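PDB 5IN1: MRG701 from Oryza sativa, which is a plant MRG-family chromodomain protein that probably reads methylated histone tails in chromatin and so helps to regulate transcription. Local coordinates for residues K21-E26 with W41-D46. Numbering follows the deposited sequence.
Sequences KVQKSE and WSKSWD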
# COMPACT_ATOMS: atom_id res chain seq x y z
N LYS A 21 -12.49 13.36 4.78
CA LYS A 21 -11.96 13.03 3.47
C LYS A 21 -10.48 12.70 3.56
O LYS A 21 -9.71 13.33 4.30
CB LYS A 21 -12.20 14.16 2.48
CG LYS A 21 -11.52 15.43 2.84
CD LYS A 21 -11.76 16.49 1.78
CE LYS A 21 -11.40 17.87 2.29
NZ LYS A 21 -12.60 18.76 2.36
N VAL A 22 -10.08 11.69 2.81
CA VAL A 22 -8.68 11.28 2.74
C VAL A 22 -7.91 12.25 1.84
O VAL A 22 -8.24 12.40 0.67
CB VAL A 22 -8.55 9.85 2.21
CG1 VAL A 22 -7.07 9.47 2.07
CG2 VAL A 22 -9.27 8.89 3.12
N GLN A 23 -6.91 12.91 2.41
CA GLN A 23 -6.05 13.85 1.69
C GLN A 23 -4.86 13.13 1.06
O GLN A 23 -4.45 13.47 -0.04
CB GLN A 23 -5.54 14.95 2.62
CG GLN A 23 -6.63 15.84 3.20
CD GLN A 23 -6.14 16.66 4.37
OE1 GLN A 23 -5.54 16.12 5.30
NE2 GLN A 23 -6.38 17.96 4.33
N LYS A 24 -4.31 12.17 1.79
CA LYS A 24 -3.13 11.41 1.35
C LYS A 24 -3.17 10.02 1.95
O LYS A 24 -3.62 9.85 3.08
CB LYS A 24 -1.85 12.15 1.76
CG LYS A 24 -1.51 13.34 0.85
CD LYS A 24 -0.30 14.14 1.32
CE LYS A 24 -0.43 15.62 0.92
NZ LYS A 24 0.54 16.06 -0.12
N SER A 25 -2.70 9.02 1.19
CA SER A 25 -2.57 7.65 1.67
C SER A 25 -1.12 7.21 1.51
O SER A 25 -0.50 7.46 0.47
CB SER A 25 -3.48 6.69 0.89
OG SER A 25 -4.83 7.15 0.86
N GLU A 26 -0.57 6.58 2.54
CA GLU A 26 0.80 6.06 2.47
C GLU A 26 0.89 4.70 3.12
O GLU A 26 0.15 4.42 4.07
CB GLU A 26 1.79 7.01 3.16
CG GLU A 26 1.95 8.37 2.50
CD GLU A 26 2.84 9.29 3.31
OE1 GLU A 26 3.29 8.87 4.40
OE2 GLU A 26 3.07 10.44 2.87
N TRP A 41 -14.66 20.91 9.97
CA TRP A 41 -13.79 21.21 11.10
C TRP A 41 -12.59 22.04 10.68
O TRP A 41 -12.26 22.11 9.50
CB TRP A 41 -13.28 19.93 11.76
CG TRP A 41 -14.27 19.23 12.62
CD1 TRP A 41 -15.63 19.38 12.62
CD2 TRP A 41 -13.97 18.27 13.64
NE1 TRP A 41 -16.19 18.57 13.57
CE2 TRP A 41 -15.20 17.88 14.21
CE3 TRP A 41 -12.79 17.72 14.14
CZ2 TRP A 41 -15.28 16.94 15.24
CZ3 TRP A 41 -12.87 16.79 15.17
CH2 TRP A 41 -14.12 16.41 15.71
N SER A 42 -11.93 22.66 11.66
CA SER A 42 -10.68 23.38 11.42
C SER A 42 -9.63 22.47 10.79
O SER A 42 -9.55 21.29 11.12
CB SER A 42 -10.14 23.94 12.74
OG SER A 42 -8.85 24.48 12.58
N LYS A 43 -8.81 23.04 9.91
CA LYS A 43 -7.67 22.32 9.35
C LYS A 43 -6.66 21.93 10.43
O LYS A 43 -5.88 21.01 10.23
CB LYS A 43 -6.98 23.17 8.27
CG LYS A 43 -7.86 23.58 7.11
CD LYS A 43 -8.49 22.38 6.39
CE LYS A 43 -7.48 21.61 5.54
NZ LYS A 43 -8.11 20.51 4.77
N SER A 44 -6.68 22.62 11.57
CA SER A 44 -5.88 22.25 12.74
C SER A 44 -6.06 20.79 13.13
O SER A 44 -5.13 20.18 13.67
CB SER A 44 -6.22 23.13 13.94
OG SER A 44 -5.75 24.45 13.76
N TRP A 45 -7.24 20.22 12.88
CA TRP A 45 -7.48 18.84 13.27
C TRP A 45 -7.05 17.81 12.22
O TRP A 45 -7.11 16.62 12.49
CB TRP A 45 -8.96 18.64 13.62
CG TRP A 45 -9.38 19.21 14.95
CD1 TRP A 45 -10.18 20.30 15.15
CD2 TRP A 45 -9.04 18.72 16.26
NE1 TRP A 45 -10.36 20.52 16.50
CE2 TRP A 45 -9.66 19.57 17.20
CE3 TRP A 45 -8.26 17.66 16.72
CZ2 TRP A 45 -9.54 19.38 18.58
CZ3 TRP A 45 -8.14 17.47 18.10
CH2 TRP A 45 -8.78 18.33 19.00
N ASP A 46 -6.62 18.26 11.03
CA ASP A 46 -6.13 17.32 10.01
C ASP A 46 -5.00 16.48 10.59
O ASP A 46 -4.11 17.02 11.27
CB ASP A 46 -5.62 18.06 8.78
CG ASP A 46 -6.70 18.80 8.03
OD1 ASP A 46 -7.88 18.83 8.47
OD2 ASP A 46 -6.36 19.39 6.99
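Gln23 reaches from its strand to the 41-46 loop, where its amide nitrogen meets a lysine-aspartate pair. NE2 of Gln23 donates to OD2 of Asp46 at 3.0 Å, with an N-H...O angle of 150°; the position of that oxygen is somewhat doubtful. Amide and carboxylate planes stand nearly perpendicular, 87° apart. From CG outward the Gln23 chain is extended (chi2 165°), which gives it the span to bridge backbones whose closest CA atoms, those of Gln23 and Asp46, are 9.0 Å apart. A glutamine suits the place because its amide offers a donor and an acceptor side by side: while NE2 serves the loop, OE1 pairs with ND1 of His35. Lys43, folded at chi2 and chi3, curls back to bring NZ within salt-bridge range of the same OD2, a pairing equally provisional. Its NZ also lies 3.1 Å from Gln23 NE2, two donors that the shared oxygen probably allows so close. An alanine in place of Gln23 would probably cost Asp46 OD2 its amide donor and His35 ND1 that partner. Asp46 OD1 bonds His37, so this surface contact links the loop before strand 47-50 to strand 16-28 by way of His35 and His37 of strand 31-38, at the classic bulge where Gln23 and Lys24 face His35.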